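Local atomic coordinates of aminotransferase, class V family protein (Trichomonas vaginalis, PDB entry 5F8V), a protein that probably catalyses the pyridoxal-phosphate-dependent transfer of an amino group from O-phospho-L-serine to 2-oxoglutarate, a step of serine biosynthesis. Residues C227-D232 and C241-P246; L115-V120 and P222-C227; F307-G312 and D319-F324. One frame throughout, in Å; residues are numbered along the deposited sequence.

Contact 1 of 3, residues C227-D232 and C241-P246; sequences CPITMD and CMYNTP
Tyr243 holds CG trans to its backbone N (chi1 169°), which carries its phenol ring across to Ile229, where a similar turn of CG1 (chi1 -165°) brings CD1 to 3.9 Å from Tyr243 OH. The CG2 branch of the isoleucine lies beside both Tyr243 CE1, at 4.2 Å, and OH. Thr230 presents its methyl rather than its hydroxyl: Thr230 CG2 approaches Tyr243 CD1 to 3.9 Å on a slant to the ring. Both Ile229 and Thr230 cross the tyrosine at about a right angle. The same threonine methyl lies 4.2 Å from Asn244 OD1.

Residues 229-231 form a short 3-10 turn, closed by Met231 N donating to Pro228 O at 2.9 Å, and Asp232 then caps helix 233-238. The contact thus joins the loops at the two ends of this helix, and Ile235 of the helix touches both Ile229 and Tyr243.

Asn244 ND2 and Thr245 OG1 hydrogen-bond to the cofactor-bearing lysine of the second subunit, probably at its phosphate, as in other phosphoserine aminotransferases. No hydrogen bond spans the two segments: they meet by van der Waals packing round CD1, CE1 and OH of one tyrosine, while the amide of Asn244 spends its donor on the neighbouring subunit's cofactor.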
loop_
_atom_site.group_PDB
_atom_site.type_symbol
_atom_site.label_atom_id
_atom_site.label_comp_id
_atom_site.label_asym_id
_atom_site.label_seq_id
_atom_site.Cartn_x
_atom_site.Cartn_y
_atom_site.Cartn_z
ATOM N N CYS A 227 0.990 1.465 19.039
ATOM C CA CYS A 227 0.460 0.971 17.775
ATOM C C CYS A 227 0.169 2.178 16.892
ATOM O O CYS A 227 -0.525 3.088 17.343
ATOM C CB CYS A 227 -0.817 0.169 17.991
ATOM S SG CYS A 227 -1.387 -0.678 16.506
ATOM N N PRO A 228 0.717 2.216 15.654
ATOM C CA PRO A 228 0.288 3.245 14.720
ATOM C C PRO A 228 -1.209 3.148 14.502
ATOM O O PRO A 228 -1.722 2.043 14.349
ATOM C CB PRO A 228 1.057 2.893 13.450
ATOM C CG PRO A 228 2.314 2.304 13.975
ATOM C CD PRO A 228 1.804 1.411 15.068
ATOM N N ILE A 229 -1.903 4.282 14.530
ATOM C CA ILE A 229 -3.367 4.261 14.536
ATOM C C ILE A 229 -3.985 3.524 13.334
ATOM O O ILE A 229 -4.968 2.816 13.523
ATOM C CB ILE A 229 -3.996 5.664 14.689
ATOM C CG1 ILE A 229 -5.492 5.536 15.056
ATOM C CG2 ILE A 229 -3.800 6.498 13.430
ATOM C CD1 ILE A 229 -6.141 6.842 15.470
ATOM N N THR A 230 -3.408 3.656 12.130
ATOM C CA THR A 230 -3.934 2.922 10.940
ATOM C C THR A 230 -3.722 1.405 11.020
ATOM O O THR A 230 -4.387 0.653 10.302
ATOM C CB THR A 230 -3.341 3.424 9.595
ATOM O OG1 THR A 230 -1.908 3.403 9.648
ATOM C CG2 THR A 230 -3.825 4.831 9.280
ATOM N N MET A 231 -2.786 0.967 11.865
ATOM C CA MET A 231 -2.521 -0.453 12.091
ATOM C C MET A 231 -3.309 -1.057 13.263
ATOM O O MET A 231 -3.128 -2.244 13.577
ATOM C CB MET A 231 -1.017 -0.666 12.319
ATOM C CG MET A 231 -0.145 -0.274 11.134
ATOM S SD MET A 231 1.616 -0.304 11.513
ATOM C CE MET A 231 1.844 -2.020 11.960
ATOM N N ASP A 232 -4.151 -0.255 13.919
ATOM C CA ASP A 232 -5.093 -0.756 14.917
ATOM C C ASP A 232 -6.310 -1.218 14.139
ATOM O O ASP A 232 -7.016 -0.397 13.546
ATOM C CB ASP A 232 -5.463 0.346 15.918
ATOM C CG ASP A 232 -6.337 -0.152 17.076
ATOM O OD1 ASP A 232 -6.962 -1.237 16.997
ATOM O OD2 ASP A 232 -6.411 0.575 18.084
ATOM N N CYS A 241 -12.700 0.375 6.654
ATOM C CA CYS A 241 -11.409 0.460 5.950
ATOM C C CYS A 241 -11.167 1.757 5.175
ATOM O O CYS A 241 -10.359 1.788 4.242
ATOM C CB CYS A 241 -11.203 -0.750 5.038
ATOM S SG CYS A 241 -11.030 -2.262 5.977
ATOM N N MET A 242 -11.843 2.826 5.593
ATOM C CA MET A 242 -11.726 4.134 4.973
ATOM C C MET A 242 -11.545 5.185 6.069
ATOM O O MET A 242 -12.156 6.258 6.043
ATOM C CB MET A 242 -12.944 4.413 4.080
ATOM C CG MET A 242 -12.934 3.588 2.800
ATOM S SD MET A 242 -14.171 4.077 1.578
ATOM C CE MET A 242 -15.476 2.892 1.918
ATOM N N TYR A 243 -10.695 4.856 7.042
ATOM C CA TYR A 243 -10.243 5.838 8.016
ATOM C C TYR A 243 -9.429 6.878 7.263
ATOM O O TYR A 243 -9.558 8.078 7.498
ATOM C CB TYR A 243 -9.398 5.190 9.118
ATOM C CG TYR A 243 -8.699 6.208 9.995
ATOM C CD1 TYR A 243 -7.341 6.500 9.818
ATOM C CD2 TYR A 243 -9.400 6.909 10.982
ATOM C CE1 TYR A 243 -6.703 7.451 10.603
ATOM C CE2 TYR A 243 -8.767 7.857 11.779
ATOM C CZ TYR A 243 -7.420 8.124 11.587
ATOM O OH TYR A 243 -6.791 9.068 12.378
ATOM N N ASN A 244 -8.565 6.391 6.381
ATOM C CA ASN A 244 -7.875 7.231 5.412
ATOM C C ASN A 244 -8.144 6.635 4.035
ATOM O O ASN A 244 -9.012 5.769 3.901
ATOM C CB ASN A 244 -6.380 7.332 5.758
ATOM C CG ASN A 244 -5.621 6.031 5.528
ATOM O OD1 ASN A 244 -6.124 4.934 5.795
ATOM N ND2 ASN A 244 -4.394 6.151 5.035
ATOM N N THR A 245 -7.434 7.098 3.010
ATOM C CA THR A 245 -7.690 6.625 1.658
ATOM C C THR A 245 -7.209 5.175 1.485
ATOM O O THR A 245 -6.028 4.888 1.677
ATOM C CB THR A 245 -7.017 7.522 0.605
ATOM O OG1 THR A 245 -7.195 8.898 0.964
ATOM C CG2 THR A 245 -7.625 7.279 -0.775
ATOM N N PRO A 246 -8.126 4.258 1.119
ATOM C CA PRO A 246 -7.737 2.868 0.881
ATOM C C PRO A 246 -7.033 2.720 -0.473
ATOM O O PRO A 246 -7.179 3.592 -1.328
ATOM C CB PRO A 246 -9.082 2.147 0.867
ATOM C CG PRO A 246 -10.009 3.143 0.277
ATOM C CD PRO A 246 -9.557 4.475 0.809
#

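Contact 2 of 3, residues L115-V120 and P222-C227; sequences LAFPGV and PVKPFC
Phe117 sets CD2 and CE2 of its ring, on a slant, against the aliphatic chain of Lys224 where two type II beta turns, 117-120 and 224-227, come together. The first turn links helix 103-115 to strand 121-124, an outermost strand of the seven-stranded mixed sheet of this fold-type I aminotransferase; the second lies in the loop leading to helix 233-238.

Leu115 closes the helix and packs on Pro86 and on Cys227 of the second subunit. Ala116 leaves the helix with a positive phi (55°), and the next residue, Phe117, points toward the 222-227 loop. Phe117 CE2 comes to 3.5 Å from Lys224 CB, and the adjacent CD2 lies 3.8 Å from Lys224 CG. The lysine keeps beside the ring because its chain bends at chi2 (-80°) before running out extended. Pro225 O stands near the plane of the same ring, at its edge, 4.4 Å from Phe117 CE2. Phe87 makes an edge-to-face contact with Phe117, and Phe226 of the second subunit also meets this ring, placing the pair at the dimer interface.

Pro118 supplies its carbonyl to a bridging water, which donates to Pro118 O at 2.9 Å. The ammonium group donates in turn to that water, with Lys224 NZ 2.7 Å from the water oxygen, and makes a weak further bond to Gly91 O. Gly119 occupies the third position of the turn with a positive phi (78°), and Val120 N closes it by donating to Phe117 O. From the last position of the turn, the Val120 side chain reaches the tip of the lysine, its CG2 methyl 4.3 Å from Lys224 NZ.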
loop_
_atom_site.group_PDB
_atom_site.type_symbol
_atom_site.label_atom_id
_atom_site.label_comp_id
_atom_site.label_asym_id
_atom_site.label_seq_id
_atom_site.Cartn_x
_atom_site.Cartn_y
_atom_site.Cartn_z
ATOM N N LEU A 115 10.208 -6.684 18.324
ATOM C CA LEU A 115 9.376 -5.658 18.960
ATOM C C LEU A 115 9.453 -5.699 20.497
ATOM O O LEU A 115 9.378 -4.657 21.136
ATOM C CB LEU A 115 7.917 -5.769 18.503
ATOM C CG LEU A 115 7.617 -5.412 17.039
ATOM C CD1 LEU A 115 6.216 -5.870 16.669
ATOM C CD2 LEU A 115 7.781 -3.927 16.763
ATOM N N ALA A 116 9.585 -6.899 21.066
ATOM C CA ALA A 116 9.858 -7.102 22.493
ATOM C C ALA A 116 8.849 -6.400 23.403
ATOM O O ALA A 116 9.197 -5.473 24.129
ATOM C CB ALA A 116 11.288 -6.671 22.831
ATOM N N PHE A 117 7.596 -6.839 23.347
ATOM C CA PHE A 117 6.564 -6.297 24.225
ATOM C C PHE A 117 6.850 -6.773 25.656
ATOM O O PHE A 117 6.912 -7.975 25.879
ATOM C CB PHE A 117 5.169 -6.721 23.758
ATOM C CG PHE A 117 4.723 -6.040 22.490
ATOM C CD1 PHE A 117 4.825 -6.683 21.257
ATOM C CD2 PHE A 117 4.207 -4.748 22.523
ATOM C CE1 PHE A 117 4.414 -6.056 20.085
ATOM C CE2 PHE A 117 3.797 -4.113 21.351
ATOM C CZ PHE A 117 3.895 -4.775 20.132
ATOM N N PRO A 118 7.071 -5.836 26.612
ATOM C CA PRO A 118 7.418 -6.230 27.984
ATOM C C PRO A 118 6.469 -7.271 28.562
ATOM O O PRO A 118 5.247 -7.145 28.412
ATOM C CB PRO A 118 7.297 -4.915 28.764
ATOM C CG PRO A 118 7.666 -3.880 27.773
ATOM C CD PRO A 118 7.086 -4.367 26.468
ATOM N N GLY A 119 7.039 -8.306 29.175
ATOM C CA GLY A 119 6.266 -9.330 29.868
ATOM C C GLY A 119 5.603 -10.365 28.982
ATOM O O GLY A 119 4.715 -11.076 29.444
ATOM N N VAL A 120 6.018 -10.458 27.714
ATOM C CA VAL A 120 5.447 -11.433 26.788
ATOM C C VAL A 120 6.532 -12.391 26.330
ATOM O O VAL A 120 7.533 -11.966 25.746
ATOM C CB VAL A 120 4.782 -10.776 25.560
ATOM C CG1 VAL A 120 4.135 -11.831 24.677
ATOM C CG2 VAL A 120 3.735 -9.750 25.994
ATOM N N PRO A 222 -7.371 -5.537 24.312
ATOM C CA PRO A 222 -6.783 -4.198 24.274
ATOM C C PRO A 222 -5.541 -4.170 23.386
ATOM O O PRO A 222 -4.738 -5.097 23.440
ATOM C CB PRO A 222 -6.410 -3.942 25.733
ATOM C CG PRO A 222 -6.120 -5.295 26.281
ATOM C CD PRO A 222 -7.068 -6.231 25.580
ATOM N N VAL A 223 -5.415 -3.130 22.565
ATOM C CA VAL A 223 -4.217 -2.908 21.731
ATOM C C VAL A 223 -3.009 -2.497 22.582
ATOM O O VAL A 223 -3.158 -1.784 23.578
ATOM C CB VAL A 223 -4.493 -1.846 20.635
ATOM C CG1 VAL A 223 -4.672 -0.446 21.227
ATOM C CG2 VAL A 223 -3.389 -1.849 19.583
ATOM N N LYS A 224 -1.817 -2.955 22.195
ATOM C CA LYS A 224 -0.590 -2.620 22.925
ATOM C C LYS A 224 -0.197 -1.165 22.655
ATOM O O LYS A 224 -0.466 -0.663 21.568
ATOM C CB LYS A 224 0.573 -3.536 22.516
ATOM C CG LYS A 224 0.476 -4.961 23.027
ATOM C CD LYS A 224 0.931 -5.062 24.474
ATOM C CE LYS A 224 0.780 -6.474 24.991
ATOM N NZ LYS A 224 0.969 -6.535 26.465
ATOM N N PRO A 225 0.479 -0.497 23.623
ATOM C CA PRO A 225 0.938 0.884 23.395
ATOM C C PRO A 225 1.840 1.041 22.155
ATOM O O PRO A 225 2.513 0.090 21.741
ATOM C CB PRO A 225 1.744 1.209 24.668
ATOM C CG PRO A 225 1.314 0.210 25.681
ATOM C CD PRO A 225 0.984 -1.026 24.902
ATOM N N PHE A 226 1.838 2.243 21.590
ATOM C CA PHE A 226 2.656 2.620 20.427
ATOM C C PHE A 226 2.222 1.969 19.111
ATOM O O PHE A 226 2.989 1.961 18.151
ATOM C CB PHE A 226 4.162 2.401 20.682
ATOM C CG PHE A 226 4.619 2.893 22.026
ATOM C CD1 PHE A 226 4.769 4.254 22.266
ATOM C CD2 PHE A 226 4.882 2.000 23.058
ATOM C CE1 PHE A 226 5.181 4.715 23.506
ATOM C CE2 PHE A 226 5.294 2.454 24.308
ATOM C CZ PHE A 226 5.444 3.815 24.532
ATOM N N CYS A 227 0.990 1.465 19.039
ATOM C CA CYS A 227 0.460 0.971 17.775
ATOM C C CYS A 227 0.169 2.178 16.892
ATOM O O CYS A 227 -0.525 3.088 17.343
ATOM C CB CYS A 227 -0.817 0.169 17.991
ATOM S SG CYS A 227 -1.387 -0.678 16.506
HETATM O O HOH W 1 3.511 -5.597 26.643
#

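Contact 3 of 3, residues F307-G312 and D319-F324; sequences FFRPDG and DADAKF
Arg309 reaches across to Ala320 and Asp321 on helix 318-329. From CB, which points at the helix, the chain passes CG, 3.9 Å from Asp321 OD1, to CD, which rests 3.5 Å from Ala320 CB. A bend at chi3 (-55°) then turns NE onto the carboxylate: Arg309 NE donates to Asp321 OD1 over 2.8 Å at 156°, the oxygen lying in the guanidinium plane and the donor approaching almost in line with the C-O bond. At the tip, NH1 makes a salt bridge with Asp311 OD1 whose hydrogen bond is weak, and NH2 donates to Asn315 O. A water also links the backbone N of Arg309 to Asp321 OD1, while Asp321 OD2 accepts from Gly344 N, so both ends of this buried ion pair have several polar partners.

Alongside, Phe324 CE1 comes to the edge of the Phe307 ring, near its plane, 3.9 Å from Phe307 CE2, the side chains crossing at about a right angle. The contact fastens the type I turn 309-312, which follows strand 304-307, to helix 318-329; Phe345 of strand 345-348 touches Arg309 and Asp321, and Met365 of helix 355-367 packs on both phenylalanines.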
loop_
_atom_site.group_PDB
_atom_site.type_symbol
_atom_site.label_atom_id
_atom_site.label_comp_id
_atom_site.label_asym_id
_atom_site.label_seq_id
_atom_site.Cartn_x
_atom_site.Cartn_y
_atom_site.Cartn_z
ATOM N N PHE A 307 12.506 -27.572 -6.546
ATOM C CA PHE A 307 13.212 -28.783 -6.950
ATOM C C PHE A 307 14.649 -28.431 -7.299
ATOM O O PHE A 307 14.967 -27.282 -7.591
ATOM C CB PHE A 307 12.498 -29.524 -8.092
ATOM C CG PHE A 307 12.299 -28.716 -9.350
ATOM C CD1 PHE A 307 11.243 -27.817 -9.464
ATOM C CD2 PHE A 307 13.129 -28.905 -10.453
ATOM C CE1 PHE A 307 11.038 -27.103 -10.633
ATOM C CE2 PHE A 307 12.937 -28.187 -11.626
ATOM C CZ PHE A 307 11.886 -27.290 -11.724
ATOM N N PHE A 308 15.514 -29.429 -7.224
ATOM C CA PHE A 308 16.948 -29.215 -7.286
ATOM C C PHE A 308 17.631 -30.216 -8.188
ATOM O O PHE A 308 17.078 -31.262 -8.518
ATOM C CB PHE A 308 17.538 -29.323 -5.881
ATOM C CG PHE A 308 17.036 -28.280 -4.937
ATOM C CD1 PHE A 308 17.751 -27.108 -4.736
ATOM C CD2 PHE A 308 15.852 -28.472 -4.240
ATOM C CE1 PHE A 308 17.284 -26.136 -3.863
ATOM C CE2 PHE A 308 15.375 -27.503 -3.374
ATOM C CZ PHE A 308 16.092 -26.332 -3.185
ATOM N N ARG A 309 18.867 -29.886 -8.551
ATOM C CA ARG A 309 19.799 -30.869 -9.099
ATOM C C ARG A 309 19.886 -31.996 -8.064
ATOM O O ARG A 309 19.642 -31.745 -6.881
ATOM C CB ARG A 309 21.189 -30.255 -9.293
ATOM C CG ARG A 309 21.280 -29.203 -10.382
ATOM C CD ARG A 309 22.626 -28.489 -10.411
ATOM N NE ARG A 309 22.957 -27.893 -9.111
ATOM C CZ ARG A 309 23.769 -28.425 -8.190
ATOM N NH1 ARG A 309 24.396 -29.590 -8.391
ATOM N NH2 ARG A 309 23.952 -27.787 -7.038
ATOM N N PRO A 310 20.246 -33.224 -8.487
ATOM C CA PRO A 310 20.215 -34.389 -7.580
ATOM C C PRO A 310 20.865 -34.201 -6.192
ATOM O O PRO A 310 20.362 -34.751 -5.201
ATOM C CB PRO A 310 20.954 -35.466 -8.382
ATOM C CG PRO A 310 20.710 -35.095 -9.797
ATOM C CD PRO A 310 20.786 -33.597 -9.809
ATOM N N ASP A 311 21.944 -33.419 -6.129
ATOM C CA ASP A 311 22.646 -33.111 -4.874
ATOM C C ASP A 311 22.516 -31.636 -4.465
ATOM O O ASP A 311 23.314 -31.127 -3.675
ATOM C CB ASP A 311 24.132 -33.526 -4.982
ATOM C CG ASP A 311 24.847 -32.921 -6.200
ATOM O OD1 ASP A 311 24.418 -31.854 -6.699
ATOM O OD2 ASP A 311 25.842 -33.528 -6.667
ATOM N N GLY A 312 21.486 -30.959 -4.973
ATOM C CA GLY A 312 21.385 -29.501 -4.856
ATOM C C GLY A 312 20.960 -28.946 -3.505
ATOM O O GLY A 312 21.114 -27.745 -3.260
ATOM N N ASP A 319 26.238 -22.055 -11.055
ATOM C CA ASP A 319 26.556 -22.222 -12.475
ATOM C C ASP A 319 25.796 -23.391 -13.092
ATOM O O ASP A 319 25.252 -23.257 -14.183
ATOM C CB ASP A 319 28.060 -22.431 -12.678
ATOM C CG ASP A 319 28.877 -21.209 -12.317
ATOM O OD1 ASP A 319 28.511 -20.096 -12.742
ATOM O OD2 ASP A 319 29.895 -21.362 -11.618
ATOM N N ALA A 320 25.762 -24.528 -12.392
ATOM C CA ALA A 320 24.991 -25.700 -12.835
ATOM C C ALA A 320 23.482 -25.429 -12.829
ATOM O O ALA A 320 22.772 -25.853 -13.746
ATOM C CB ALA A 320 25.312 -26.916 -11.981
ATOM N N ASP A 321 23.004 -24.734 -11.793
ATOM C CA ASP A 321 21.620 -24.242 -11.746
ATOM C C ASP A 321 21.322 -23.345 -12.956
ATOM O O ASP A 321 20.295 -23.506 -13.617
ATOM C CB ASP A 321 21.366 -23.408 -10.480
ATOM C CG ASP A 321 21.334 -24.232 -9.193
ATOM O OD1 ASP A 321 21.479 -25.474 -9.202
ATOM O OD2 ASP A 321 21.155 -23.591 -8.138
ATOM N N ALA A 322 22.227 -22.403 -13.233
ATOM C CA ALA A 322 22.054 -21.440 -14.323
ATOM C C ALA A 322 21.817 -22.086 -15.692
ATOM O O ALA A 322 21.120 -21.506 -16.518
ATOM C CB ALA A 322 23.238 -20.478 -14.394
ATOM N N LYS A 323 22.383 -23.270 -15.923
ATOM C CA LYS A 323 22.205 -23.984 -17.197
ATOM C C LYS A 323 20.749 -24.387 -17.454
ATOM O O LYS A 323 20.226 -24.122 -18.534
ATOM C CB LYS A 323 23.101 -25.222 -17.280
ATOM C CG LYS A 323 24.567 -24.942 -17.568
ATOM C CD LYS A 323 25.365 -26.239 -17.510
ATOM C CE LYS A 323 26.742 -26.087 -18.134
ATOM N NZ LYS A 323 27.560 -25.064 -17.425
ATOM N N PHE A 324 20.101 -25.027 -16.476
ATOM C CA PHE A 324 18.674 -25.382 -16.614
ATOM C C PHE A 324 17.757 -24.157 -16.568
ATOM O O PHE A 324 16.742 -24.123 -17.261
ATOM C CB PHE A 324 18.227 -26.418 -15.572
ATOM C CG PHE A 324 16.772 -26.812 -15.695
ATOM C CD1 PHE A 324 15.834 -26.391 -14.753
ATOM C CD2 PHE A 324 16.332 -27.573 -16.776
ATOM C CE1 PHE A 324 14.491 -26.744 -14.875
ATOM C CE2 PHE A 324 14.995 -27.920 -16.908
ATOM C CZ PHE A 324 14.075 -27.511 -15.954
HETATM O O HOH W 2 19.924 -27.169 -7.473
#

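Overall arrangement
Contacts 1 and 2 are neighbours along one loop: they share Cys227, their centres lie 18 Å apart, and Asp232 OD2 of contact 1 packs on Val223 CG1 of contact 2 at 3.7 Å. Both reach the second subunit, whose Arg114 donates a hydrogen bond from NH2 to Cys227 O. Their roles there differ, since contact 1 adjoins the cofactor carried by Lys202 of that subunit, whereas contact 2 lies where Phe226 of one chain meets Phe226 of the other. Contact 3 stands apart, its centre 45 Å from either; its nearest atoms are about 32 Å from contact 1 and about 30 Å from contact 2, and no other protein chain touches its segments.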